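Local coordinates for protein Udp-n-acetylglucosamine pyrophosphorylase (Trypanosoma brucei, PDB 4BQH) that probably catalyses the transfer of a uridylyl group from UTP to N-acetylglucosamine 1-phosphate, giving UDP-N-acetylglucosamine and diphosphate, at residues V304-C309 with G421-M426; K107-G112 with R170-Q175; T486-A491 with R521-L526; S505-V510 with I536-E541. All blocks are in the same frame, centred on the assembly; numbering follows the deposited sequence.

Contact 1 (V304-C309 with G421-M426); sequences VVVKTC and GAFRIM
V306 O receives the backbone N-H of M426 in the shortest bond of this strand pair, 2.8 Å from M426 N to V306 O, and I425 CA-H adds a weaker C-H...O contact to the same oxygen. R424 O is met in a similar double fashion, by V306 N at 2.9 Å and by V305 CA at 3.2 Å. In all, five N-H...O bonds, from the one received by A422 O to the one given by T308 N, join the strands in the staggered pattern of parallel beta structure.

V304, V306, F423 and I425 share one face of the sheet. F423 holds CG anti to its backbone N (chi1 -180°), which lays its ring along the valines: V304 CG1 lies 3.7 Å from F423 CD1 and V306 CG2 3.8 Å from F423 CZ, both meeting the ring at a slant. Farther along, T308 OG1 lies 3.3 Å from I425 CG2 and bonds to Q427. On the opposite face, V305 CG1 rests against M426 CB, and K307 sends NZ to D290 and E433. R424 NE pairs with E300.

Within the central mixed sheet of this GT-A-type core, strand 304-309 has the antiparallel strands 355-357 and 359-363 along its other edge. Helix 291-300 covers V305 and M426, while W328 stacks on the F423 ring and F321 of strand 320-324 touches F423 as well.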
loop_
_atom_site.group_PDB
_atom_site.type_symbol
_atom_site.label_atom_id
_atom_site.label_comp_id
_atom_site.label_asym_id
_atom_site.label_seq_id
_atom_site.Cartn_x
_atom_site.Cartn_y
_atom_site.Cartn_z
ATOM N N VAL A 304 -6.406 6.580 -12.281
ATOM C CA VAL A 304 -6.396 5.550 -11.215
ATOM C C VAL A 304 -6.419 4.172 -11.861
ATOM O O VAL A 304 -7.288 3.912 -12.705
ATOM C CB VAL A 304 -7.623 5.666 -10.281
ATOM C CG1 VAL A 304 -7.682 4.449 -9.328
ATOM C CG2 VAL A 304 -7.559 6.962 -9.484
ATOM N N VAL A 305 -5.494 3.292 -11.460
ATOM C CA VAL A 305 -5.603 1.870 -11.775
ATOM C C VAL A 305 -5.605 1.124 -10.453
ATOM O O VAL A 305 -4.777 1.418 -9.581
ATOM C CB VAL A 305 -4.426 1.350 -12.634
ATOM C CG1 VAL A 305 -4.696 -0.079 -13.053
ATOM C CG2 VAL A 305 -4.254 2.209 -13.888
ATOM N N VAL A 306 -6.564 0.203 -10.288
ATOM C CA VAL A 306 -6.582 -0.648 -9.100
ATOM C C VAL A 306 -6.235 -2.079 -9.476
ATOM O O VAL A 306 -6.636 -2.598 -10.560
ATOM C CB VAL A 306 -7.939 -0.619 -8.353
ATOM C CG1 VAL A 306 -8.255 0.823 -7.923
ATOM C CG2 VAL A 306 -9.058 -1.173 -9.232
ATOM N N LYS A 307 -5.477 -2.725 -8.595
ATOM C CA LYS A 307 -5.309 -4.170 -8.737
ATOM C C LYS A 307 -6.357 -4.901 -7.925
ATOM O O LYS A 307 -6.655 -4.527 -6.792
ATOM C CB LYS A 307 -3.932 -4.623 -8.251
ATOM C CG LYS A 307 -2.868 -4.472 -9.316
ATOM C CD LYS A 307 -1.565 -5.054 -8.768
ATOM C CE LYS A 307 -0.480 -4.978 -9.824
ATOM N NZ LYS A 307 0.862 -5.277 -9.226
ATOM N N THR A 308 -6.886 -5.968 -8.498
ATOM C CA THR A 308 -7.957 -6.747 -7.861
ATOM C C THR A 308 -7.668 -8.215 -8.104
ATOM O O THR A 308 -6.890 -8.547 -8.999
ATOM C CB THR A 308 -9.327 -6.406 -8.465
ATOM O OG1 THR A 308 -9.294 -6.613 -9.888
ATOM C CG2 THR A 308 -9.655 -4.929 -8.197
ATOM N N CYS A 309 -8.292 -9.085 -7.317
ATOM C CA CYS A 309 -8.146 -10.535 -7.483
ATOM C C CYS A 309 -9.540 -11.186 -7.492
ATOM O O CYS A 309 -10.451 -10.680 -6.837
ATOM C CB CYS A 309 -7.348 -11.106 -6.292
ATOM S SG CYS A 309 -5.634 -10.527 -6.288
ATOM N N GLY A 421 -13.401 6.828 -19.881
ATOM C CA GLY A 421 -13.072 7.058 -18.461
ATOM C C GLY A 421 -11.583 6.909 -18.148
ATOM O O GLY A 421 -10.803 6.398 -18.965
ATOM N N ALA A 422 -11.198 7.340 -16.942
ATOM C CA ALA A 422 -9.788 7.358 -16.539
ATOM C C ALA A 422 -9.549 6.447 -15.326
ATOM O O ALA A 422 -8.520 6.560 -14.647
ATOM C CB ALA A 422 -9.338 8.792 -16.265
ATOM N N PHE A 423 -10.519 5.555 -15.080
ATOM C CA PHE A 423 -10.395 4.493 -14.058
ATOM C C PHE A 423 -10.237 3.114 -14.710
ATOM O O PHE A 423 -11.014 2.742 -15.596
ATOM C CB PHE A 423 -11.639 4.506 -13.145
ATOM C CG PHE A 423 -11.597 3.452 -12.055
ATOM C CD1 PHE A 423 -11.025 3.748 -10.816
ATOM C CD2 PHE A 423 -12.122 2.192 -12.261
ATOM C CE1 PHE A 423 -10.994 2.806 -9.811
ATOM C CE2 PHE A 423 -12.104 1.226 -11.249
ATOM C CZ PHE A 423 -11.531 1.542 -10.022
ATOM N N ARG A 424 -9.215 2.365 -14.300
ATOM C CA ARG A 424 -9.016 1.018 -14.840
ATOM C C ARG A 424 -8.797 -0.008 -13.729
ATOM O O ARG A 424 -8.279 0.304 -12.647
ATOM C CB ARG A 424 -7.819 0.986 -15.790
ATOM C CG ARG A 424 -7.937 1.883 -17.036
ATOM C CD ARG A 424 -8.935 1.252 -17.993
ATOM N NE ARG A 424 -9.102 2.039 -19.228
ATOM C CZ ARG A 424 -10.024 2.976 -19.419
ATOM N NH1 ARG A 424 -10.883 3.310 -18.449
ATOM N NH2 ARG A 424 -10.073 3.604 -20.601
ATOM N N ILE A 425 -9.208 -1.233 -14.025
ATOM C CA ILE A 425 -8.991 -2.389 -13.146
ATOM C C ILE A 425 -7.980 -3.306 -13.816
ATOM O O ILE A 425 -8.077 -3.570 -15.036
ATOM C CB ILE A 425 -10.300 -3.177 -12.984
ATOM C CG1 ILE A 425 -11.266 -2.378 -12.087
ATOM C CG2 ILE A 425 -10.016 -4.579 -12.403
ATOM C CD1 ILE A 425 -12.704 -2.883 -12.095
ATOM N N MET A 426 -7.028 -3.812 -13.028
ATOM C CA MET A 426 -6.115 -4.863 -13.489
ATOM C C MET A 426 -6.315 -6.069 -12.554
ATOM O O MET A 426 -5.986 -6.001 -11.382
ATOM C CB MET A 426 -4.658 -4.375 -13.491
ATOM C CG MET A 426 -3.678 -5.381 -14.100
ATOM S SD MET A 426 -2.057 -4.602 -14.361
ATOM C CE MET A 426 -1.422 -4.607 -12.752
#

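Contact 2 (K107-G112 with R170-Q175); sequences KAIQKG and RKARVQ
A Schellman motif at G112 ends helix 95-110, and I109, Q110 and G112 of this last turn face the chain at 170-175 that leads into strand 175-180. G112 has positive phi (75°), and its N bonds back to I109 O.

The apolar part is small. I109 CG2, anti to the backbone N, reaches V174 CG2 at 3.9 Å, the two side chains crossing at a slant. A172 CB sits 3.9 Å from Q110 CA, which fits the short methyl directly against the helix backbone. A162 and I155 of helix 147-166 extend this packing from I109 and V174, respectively.

The polar part runs through ordered water. Water 2 donates to Q110 O at 2.8 Å and to K171 O, and accepts from R173 N at 2.9 Å, so three backbone groups fix it. Water 1 lies within bonding distance of I109 O and R173 O, though with other acceptors nearby it need not serve both at once. Water 3 also bonds to R173 O, besides giving a proton to G112 O and taking one from Q175 NE2. Through these waters the helix-end carbonyls of I109, Q110 and G112 are linked to the facing chain.

R173 forms a salt bridge with E201 through NE and donates from NH1 to A172 O at 2.8 Å, and K171 CB lies 3.6 Å above the plane of the R173 guanidinium, over its centre.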
loop_
_atom_site.group_PDB
_atom_site.type_symbol
_atom_site.label_atom_id
_atom_site.label_comp_id
_atom_site.label_asym_id
_atom_site.label_seq_id
_atom_site.Cartn_x
_atom_site.Cartn_y
_atom_site.Cartn_z
ATOM N N LYS A 107 10.480 2.351 -19.026
ATOM C CA LYS A 107 10.906 3.671 -19.503
ATOM C C LYS A 107 10.503 4.725 -18.458
ATOM O O LYS A 107 11.276 5.655 -18.171
ATOM C CB LYS A 107 10.312 3.969 -20.900
ATOM C CG LYS A 107 10.347 5.416 -21.369
ATOM C CD LYS A 107 9.492 5.704 -22.634
ATOM C CE LYS A 107 8.280 4.755 -22.817
ATOM N NZ LYS A 107 6.958 5.352 -23.248
ATOM N N ALA A 108 9.310 4.594 -17.890
ATOM C CA ALA A 108 8.859 5.574 -16.890
ATOM C C ALA A 108 9.696 5.495 -15.611
ATOM O O ALA A 108 9.957 6.502 -14.972
ATOM C CB ALA A 108 7.364 5.375 -16.581
ATOM N N ILE A 109 10.069 4.289 -15.198
ATOM C CA ILE A 109 10.968 4.140 -14.043
ATOM C C ILE A 109 12.316 4.844 -14.315
ATOM O O ILE A 109 12.819 5.606 -13.461
ATOM C CB ILE A 109 11.140 2.644 -13.663
ATOM C CG1 ILE A 109 9.818 2.133 -13.073
ATOM C CG2 ILE A 109 12.255 2.471 -12.634
ATOM C CD1 ILE A 109 9.769 0.614 -12.979
ATOM N N GLN A 110 12.868 4.600 -15.507
ATOM C CA GLN A 110 14.155 5.227 -15.905
ATOM C C GLN A 110 14.081 6.748 -15.867
ATOM O O GLN A 110 15.029 7.433 -15.401
ATOM C CB GLN A 110 14.574 4.765 -17.315
ATOM C CG GLN A 110 15.856 5.444 -17.823
ATOM C CD GLN A 110 17.066 5.144 -16.963
ATOM O OE1 GLN A 110 17.598 6.026 -16.283
ATOM N NE2 GLN A 110 17.514 3.905 -16.997
ATOM N N LYS A 111 12.951 7.272 -16.338
ATOM C CA LYS A 111 12.726 8.713 -16.426
ATOM C C LYS A 111 12.529 9.369 -15.068
ATOM O O LYS A 111 12.376 10.590 -14.997
ATOM C CB LYS A 111 11.547 9.035 -17.353
ATOM C CG LYS A 111 11.854 8.865 -18.842
ATOM C CD LYS A 111 10.765 9.473 -19.730
ATOM C CE LYS A 111 9.463 8.662 -19.729
ATOM N NZ LYS A 111 8.260 9.479 -20.116
ATOM N N GLY A 112 12.489 8.569 -13.992
ATOM C CA GLY A 112 12.308 9.126 -12.636
ATOM C C GLY A 112 10.887 9.587 -12.351
ATOM O O GLY A 112 10.661 10.429 -11.463
ATOM N N ARG A 170 22.132 7.751 -16.986
ATOM C CA ARG A 170 21.421 8.293 -15.828
ATOM C C ARG A 170 20.873 7.182 -14.930
ATOM O O ARG A 170 20.480 6.128 -15.407
ATOM C CB ARG A 170 20.288 9.227 -16.263
ATOM C CG ARG A 170 19.849 10.209 -15.180
ATOM C CD ARG A 170 20.958 11.212 -14.865
ATOM N NE ARG A 170 21.086 11.516 -13.436
ATOM C CZ ARG A 170 21.850 10.849 -12.568
ATOM N NH1 ARG A 170 22.570 9.805 -12.944
ATOM N NH2 ARG A 170 21.890 11.235 -11.304
ATOM N N LYS A 171 20.884 7.430 -13.629
ATOM C CA LYS A 171 20.400 6.457 -12.662
ATOM C C LYS A 171 18.880 6.466 -12.709
ATOM O O LYS A 171 18.267 7.532 -12.846
ATOM C CB LYS A 171 20.904 6.796 -11.257
ATOM C CG LYS A 171 22.426 6.650 -11.091
ATOM C CD LYS A 171 22.883 5.187 -11.047
ATOM C CE LYS A 171 23.256 4.618 -12.416
ATOM N NZ LYS A 171 23.782 3.226 -12.312
ATOM N N ALA A 172 18.292 5.277 -12.632
ATOM C CA ALA A 172 16.824 5.134 -12.560
ATOM C C ALA A 172 16.499 5.265 -11.088
ATOM O O ALA A 172 17.096 4.569 -10.271
ATOM C CB ALA A 172 16.392 3.760 -13.056
ATOM N N ARG A 173 15.576 6.157 -10.738
ATOM C CA ARG A 173 15.271 6.380 -9.322
ATOM C C ARG A 173 13.765 6.397 -9.070
ATOM O O ARG A 173 13.042 7.245 -9.586
ATOM C CB ARG A 173 15.915 7.688 -8.786
ATOM C CG ARG A 173 17.441 7.622 -8.647
ATOM C CD ARG A 173 17.855 6.461 -7.745
ATOM N NE ARG A 173 19.308 6.293 -7.612
ATOM C CZ ARG A 173 20.015 5.271 -8.098
ATOM N NH1 ARG A 173 19.437 4.297 -8.790
ATOM N NH2 ARG A 173 21.324 5.231 -7.892
ATOM N N VAL A 174 13.315 5.450 -8.264
ATOM C CA VAL A 174 11.929 5.451 -7.787
ATOM C C VAL A 174 11.933 6.200 -6.429
ATOM O O VAL A 174 12.675 5.805 -5.514
ATOM C CB VAL A 174 11.439 4.004 -7.567
ATOM C CG1 VAL A 174 10.068 3.997 -6.866
ATOM C CG2 VAL A 174 11.396 3.247 -8.888
ATOM N N GLN A 175 11.139 7.263 -6.284
ATOM C CA GLN A 175 11.059 7.962 -4.977
ATOM C C GLN A 175 10.262 7.092 -4.023
ATOM O O GLN A 175 9.173 6.644 -4.385
ATOM C CB GLN A 175 10.388 9.322 -5.119
ATOM C CG GLN A 175 11.112 10.255 -6.099
ATOM C CD GLN A 175 12.504 10.614 -5.625
ATOM O OE1 GLN A 175 12.724 10.871 -4.440
ATOM N NE2 GLN A 175 13.467 10.609 -6.551
HETATM O O HOH W 1 10.992 6.442 -11.355
HETATM O O HOH W 2 15.414 8.299 -12.752
HETATM O O HOH W 3 12.724 10.055 -9.312
#

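Contact 3 (T486-A491 with R521-L526); sequences TEAKEA and RVIHQL
Two helices of the C-terminal region, 485-497 and 519-528, pack here through small apolar residues of the first and branched ones of the second. The segments 486-491 and 521-526 cross at 60°, with axes 9.4 Å apart at closest approach.

I523 is the main wedge and uses all its outer carbons. Its CD1 lies over the helix backbone, 3.9 Å from A488 CA, and also touches A488 CB. I523 CG1 meets A491 CB at 3.9 Å, while I523 CG2, anti to the backbone N, turns to the side of E487, whose OE1 is 4.0 Å from I523 CG2; these two side chains cross at about a right angle. One turn on, L526 CD1 approaches A491 CB at 3.6 Å and A491 O at 3.5 Å. A491 is thus covered by two branched residues, and its single methyl lets the second helix come close, with the CA atoms of A491 and L526 5.5 Å apart.

Long helix 448-471 contributes L467 to this layer, touching both I523 and L526, and I500 also packs on L526. V522, next to I523, packs on I534 and I536 of strand 533-536, so helix 519-528 lies between that strand and helix 485-497.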
loop_
_atom_site.group_PDB
_atom_site.type_symbol
_atom_site.label_atom_id
_atom_site.label_comp_id
_atom_site.label_asym_id
_atom_site.label_seq_id
_atom_site.Cartn_x
_atom_site.Cartn_y
_atom_site.Cartn_z
ATOM N N THR A 486 20.475 -32.281 -20.784
ATOM C CA THR A 486 19.958 -33.428 -20.036
ATOM C C THR A 486 20.043 -33.237 -18.510
ATOM O O THR A 486 19.160 -33.704 -17.788
ATOM C CB THR A 486 20.595 -34.771 -20.475
ATOM O OG1 THR A 486 22.001 -34.748 -20.209
ATOM C CG2 THR A 486 20.360 -35.027 -21.966
ATOM N N GLU A 487 21.075 -32.543 -18.034
ATOM C CA GLU A 487 21.221 -32.243 -16.596
ATOM C C GLU A 487 20.153 -31.271 -16.083
ATOM O O GLU A 487 19.701 -31.378 -14.936
ATOM C CB GLU A 487 22.602 -31.680 -16.272
ATOM C CG GLU A 487 23.712 -32.725 -16.236
ATOM C CD GLU A 487 25.012 -32.197 -15.654
ATOM O OE1 GLU A 487 25.135 -30.980 -15.417
ATOM O OE2 GLU A 487 25.933 -33.004 -15.418
ATOM N N ALA A 488 19.784 -30.306 -16.925
ATOM C CA ALA A 488 18.694 -29.382 -16.598
ATOM C C ALA A 488 17.369 -30.141 -16.512
ATOM O O ALA A 488 16.566 -29.927 -15.599
ATOM C CB ALA A 488 18.625 -28.263 -17.633
ATOM N N LYS A 489 17.165 -31.047 -17.461
ATOM C CA LYS A 489 16.008 -31.925 -17.511
ATOM C C LYS A 489 15.954 -32.816 -16.270
ATOM O O LYS A 489 14.904 -32.964 -15.643
ATOM C CB LYS A 489 16.095 -32.782 -18.777
ATOM C CG LYS A 489 14.789 -33.008 -19.503
ATOM C CD LYS A 489 15.074 -33.315 -20.969
ATOM C CE LYS A 489 14.036 -32.662 -21.874
ATOM N NZ LYS A 489 14.442 -32.708 -23.305
ATOM N N GLU A 490 17.094 -33.401 -15.909
ATOM C CA GLU A 490 17.184 -34.189 -14.671
ATOM C C GLU A 490 16.915 -33.346 -13.423
ATOM O O GLU A 490 16.222 -33.794 -12.499
ATOM C CB GLU A 490 18.549 -34.864 -14.553
ATOM C CG GLU A 490 18.676 -36.141 -15.369
ATOM C CD GLU A 490 20.119 -36.479 -15.720
ATOM O OE1 GLU A 490 21.050 -35.948 -15.072
ATOM O OE2 GLU A 490 20.320 -37.275 -16.662
ATOM N N ALA A 491 17.481 -32.140 -13.389
ATOM C CA ALA A 491 17.288 -31.228 -12.263
ATOM C C ALA A 491 15.806 -30.871 -12.049
ATOM O O ALA A 491 15.346 -30.807 -10.903
ATOM C CB ALA A 491 18.140 -29.976 -12.424
ATOM N N ARG A 521 24.910 -23.642 -10.259
ATOM C CA ARG A 521 24.912 -23.957 -8.836
ATOM C C ARG A 521 23.641 -24.716 -8.425
ATOM O O ARG A 521 23.699 -25.687 -7.667
ATOM C CB ARG A 521 25.088 -22.678 -8.014
ATOM C CG ARG A 521 24.898 -22.824 -6.510
ATOM C CD ARG A 521 26.138 -23.373 -5.823
ATOM N NE ARG A 521 25.815 -23.915 -4.501
ATOM C CZ ARG A 521 25.966 -25.187 -4.153
ATOM N NH1 ARG A 521 26.458 -26.068 -5.017
ATOM N NH2 ARG A 521 25.636 -25.575 -2.925
ATOM N N VAL A 522 22.497 -24.248 -8.917
ATOM C CA VAL A 522 21.198 -24.900 -8.659
ATOM C C VAL A 522 21.195 -26.339 -9.157
ATOM O O VAL A 522 20.841 -27.277 -8.413
ATOM C CB VAL A 522 20.054 -24.111 -9.347
ATOM C CG1 VAL A 522 18.735 -24.904 -9.330
ATOM C CG2 VAL A 522 19.921 -22.745 -8.694
ATOM N N ILE A 523 21.616 -26.534 -10.403
ATOM C CA ILE A 523 21.673 -27.861 -10.981
ATOM C C ILE A 523 22.602 -28.801 -10.187
ATOM O O ILE A 523 22.231 -29.945 -9.942
ATOM C CB ILE A 523 22.037 -27.820 -12.486
ATOM C CG1 ILE A 523 20.826 -27.307 -13.265
ATOM C CG2 ILE A 523 22.442 -29.196 -13.003
ATOM C CD1 ILE A 523 21.113 -27.006 -14.721
ATOM N N HIS A 524 23.757 -28.289 -9.768
ATOM C CA HIS A 524 24.728 -29.062 -8.968
ATOM C C HIS A 524 24.058 -29.523 -7.687
ATOM O O HIS A 524 24.132 -30.695 -7.331
ATOM C CB HIS A 524 25.944 -28.201 -8.671
ATOM C CG HIS A 524 27.086 -28.941 -8.007
ATOM N ND1 HIS A 524 27.299 -28.911 -6.674
ATOM C CD2 HIS A 524 28.093 -29.730 -8.546
ATOM C CE1 HIS A 524 28.385 -29.652 -6.380
ATOM N NE2 HIS A 524 28.859 -30.162 -7.524
ATOM N N GLN A 525 23.372 -28.617 -6.996
ATOM C CA GLN A 525 22.666 -28.982 -5.744
ATOM C C GLN A 525 21.606 -30.034 -5.964
ATOM O O GLN A 525 21.496 -30.967 -5.166
ATOM C CB GLN A 525 21.958 -27.773 -5.155
ATOM C CG GLN A 525 22.884 -26.738 -4.563
ATOM C CD GLN A 525 22.120 -25.493 -4.165
ATOM O OE1 GLN A 525 21.797 -24.645 -5.013
ATOM N NE2 GLN A 525 21.817 -25.381 -2.877
ATOM N N LEU A 526 20.800 -29.856 -7.014
ATOM C CA LEU A 526 19.687 -30.750 -7.305
ATOM C C LEU A 526 20.152 -32.160 -7.638
ATOM O O LEU A 526 19.526 -33.141 -7.207
ATOM C CB LEU A 526 18.764 -30.206 -8.399
ATOM C CG LEU A 526 17.966 -28.959 -8.011
ATOM C CD1 LEU A 526 17.258 -28.432 -9.250
ATOM C CD2 LEU A 526 16.958 -29.249 -6.901
#

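Contact 4 (S505-V510 with I536-E541); sequences SPLVSV and IRRDDE
S505 and E541 join an ST turn, in which S505 OG accepts from L507 N, to a type I beta turn running from R538 to E541.

The side chain of E541 makes most of the polar contact. From CB, directed toward the 505-510 loop, CG comes to 4.1 Å from L507 CD1, and the chain, extended beyond it (chi2 -168°), sets CD against the same methyl and carries the carboxylate to S505. OE2 is gripped twice: S505 OG donates to E541 OE2 at 2.7 Å on its syn side, 18° out of the carboxylate plane, and R538 N donates to it at 3.0 Å on the anti side, more strongly tilted. OE1 forms a salt bridge with K145. Two neutral donors and a lysine would be expected to favour the charged carboxylate, and together they fix its rotation.

S505 OG, anti to its own backbone N (chi1 177°), thus spans both turns. The backbone of S505 adds a nearly straight bond, with S505 N 2.9 Å from I536 O. This joins the loop after strand 501-504 to the end of strand 533-536.

The same L507 CD1 also lies over one face of the R538 guanidinium, toward its rim, while R538 NE holds D540 OD1 in a salt bridge. On the inner side, V508 CG2 presses on the peptide between R537 and R538, and V508 CG1 touches I536 CG2 at 3.9 Å.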
loop_
_atom_site.group_PDB
_atom_site.type_symbol
_atom_site.label_atom_id
_atom_site.label_comp_id
_atom_site.label_asym_id
_atom_site.label_seq_id
_atom_site.Cartn_x
_atom_site.Cartn_y
_atom_site.Cartn_z
ATOM N N SER A 505 16.223 -14.087 -3.554
ATOM C CA SER A 505 16.406 -12.711 -3.148
ATOM C C SER A 505 15.847 -11.767 -4.200
ATOM O O SER A 505 16.002 -12.030 -5.373
ATOM C CB SER A 505 17.902 -12.403 -2.991
ATOM O OG SER A 505 18.062 -11.041 -2.662
ATOM N N PRO A 506 15.198 -10.666 -3.767
ATOM C CA PRO A 506 14.763 -9.689 -4.784
ATOM C C PRO A 506 15.925 -9.050 -5.521
ATOM O O PRO A 506 15.735 -8.574 -6.633
ATOM C CB PRO A 506 13.990 -8.631 -3.984
ATOM C CG PRO A 506 13.733 -9.219 -2.649
ATOM C CD PRO A 506 14.743 -10.319 -2.410
ATOM N N LEU A 507 17.115 -9.029 -4.918
ATOM C CA LEU A 507 18.307 -8.508 -5.620
ATOM C C LEU A 507 18.724 -9.401 -6.788
ATOM O O LEU A 507 19.414 -8.951 -7.727
ATOM C CB LEU A 507 19.464 -8.278 -4.627
ATOM C CG LEU A 507 19.212 -7.182 -3.587
ATOM C CD1 LEU A 507 20.374 -7.031 -2.615
ATOM C CD2 LEU A 507 18.860 -5.829 -4.207
ATOM N N VAL A 508 18.269 -10.650 -6.771
ATOM C CA VAL A 508 18.420 -11.540 -7.928
ATOM C C VAL A 508 17.287 -11.423 -8.943
ATOM O O VAL A 508 17.538 -11.264 -10.146
ATOM C CB VAL A 508 18.590 -13.019 -7.501
ATOM C CG1 VAL A 508 18.709 -13.924 -8.711
ATOM C CG2 VAL A 508 19.839 -13.139 -6.637
ATOM N N SER A 509 16.047 -11.507 -8.465
ATOM C CA SER A 509 14.896 -11.583 -9.364
ATOM C C SER A 509 13.680 -10.975 -8.715
ATOM O O SER A 509 13.398 -11.263 -7.552
ATOM C CB SER A 509 14.568 -13.042 -9.661
ATOM O OG SER A 509 13.739 -13.167 -10.780
ATOM N N VAL A 510 12.943 -10.157 -9.484
ATOM C CA VAL A 510 11.643 -9.654 -9.018
ATOM C C VAL A 510 10.497 -10.182 -9.866
ATOM O O VAL A 510 9.333 -10.075 -9.455
ATOM C CB VAL A 510 11.557 -8.106 -9.011
ATOM C CG1 VAL A 510 12.309 -7.516 -7.819
ATOM C CG2 VAL A 510 12.014 -7.521 -10.349
ATOM N N ILE A 536 18.629 -18.728 -3.533
ATOM C CA ILE A 536 19.339 -18.004 -4.614
ATOM C C ILE A 536 19.472 -16.546 -4.160
ATOM O O ILE A 536 18.470 -15.874 -3.919
ATOM C CB ILE A 536 18.626 -18.130 -5.988
ATOM C CG1 ILE A 536 18.369 -19.603 -6.361
ATOM C CG2 ILE A 536 19.429 -17.402 -7.084
ATOM C CD1 ILE A 536 17.689 -19.821 -7.691
ATOM N N ARG A 537 20.713 -16.075 -4.014
ATOM C CA ARG A 537 20.999 -14.713 -3.543
ATOM C C ARG A 537 22.235 -14.177 -4.249
ATOM O O ARG A 537 22.995 -14.963 -4.837
ATOM C CB ARG A 537 21.119 -14.603 -2.003
ATOM C CG ARG A 537 22.354 -15.228 -1.358
ATOM C CD ARG A 537 22.305 -16.740 -1.484
ATOM N NE ARG A 537 23.280 -17.401 -0.623
ATOM C CZ ARG A 537 23.380 -18.722 -0.465
ATOM N NH1 ARG A 537 22.567 -19.559 -1.113
ATOM N NH2 ARG A 537 24.305 -19.205 0.353
ATOM N N ARG A 538 22.398 -12.857 -4.251
ATOM C CA ARG A 538 23.611 -12.257 -4.836
ATOM C C ARG A 538 24.805 -12.569 -3.963
ATOM O O ARG A 538 24.711 -12.582 -2.726
ATOM C CB ARG A 538 23.477 -10.745 -4.967
ATOM C CG ARG A 538 22.712 -10.302 -6.192
ATOM C CD ARG A 538 23.186 -8.933 -6.682
ATOM N NE ARG A 538 23.528 -8.007 -5.596
ATOM C CZ ARG A 538 23.316 -6.683 -5.629
ATOM N NH1 ARG A 538 22.727 -6.121 -6.675
ATOM N NH2 ARG A 538 23.664 -5.919 -4.598
ATOM N N ASP A 539 25.938 -12.811 -4.616
ATOM C CA ASP A 539 27.196 -13.062 -3.915
ATOM C C ASP A 539 27.556 -12.039 -2.844
ATOM O O ASP A 539 28.129 -12.398 -1.808
ATOM C CB ASP A 539 28.343 -13.180 -4.923
ATOM C CG ASP A 539 28.474 -14.582 -5.504
ATOM O OD1 ASP A 539 27.694 -15.488 -5.124
ATOM O OD2 ASP A 539 29.371 -14.781 -6.349
ATOM N N ASP A 540 27.224 -10.774 -3.070
ATOM C CA ASP A 540 27.604 -9.717 -2.121
ATOM C C ASP A 540 26.625 -9.482 -0.953
ATOM O O ASP A 540 26.835 -8.582 -0.143
ATOM C CB ASP A 540 27.911 -8.406 -2.863
ATOM C CG ASP A 540 26.708 -7.863 -3.632
ATOM O OD1 ASP A 540 25.760 -8.631 -3.908
ATOM O OD2 ASP A 540 26.720 -6.664 -3.978
ATOM N N GLU A 541 25.567 -10.286 -0.857
ATOM C CA GLU A 541 24.627 -10.146 0.274
ATOM C C GLU A 541 25.230 -10.675 1.584
ATOM O O GLU A 541 25.102 -10.030 2.640
ATOM C CB GLU A 541 23.276 -10.815 -0.028
ATOM C CG GLU A 541 22.585 -10.247 -1.260
ATOM C CD GLU A 541 21.140 -10.703 -1.397
ATOM O OE1 GLU A 541 20.394 -10.655 -0.400
ATOM O OE2 GLU A 541 20.753 -11.109 -2.499
#

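Contact 2 closes before contact 1 opens along the chain, and both belong to the GT-A-type core. Strand 175-180, entered from contact 2, and the two strands of contact 1 lie in one mixed sheet, and helix 291-300 touches both sites, whose centres are 23 Å apart. Contacts 3 and 4 come later and interleave in sequence: their centres are 20 Å apart and they touch through V522 CG2 and I536 CD1, so helix 519-528 and strand 533-536 are folded together. Contact 4 comes within about 9 Å, nearest atoms, of contact 2, and helix 147-166 packs against both, linking the C-terminal region to the core. Contact 3 lies 41 Å from contact 1, centre to centre.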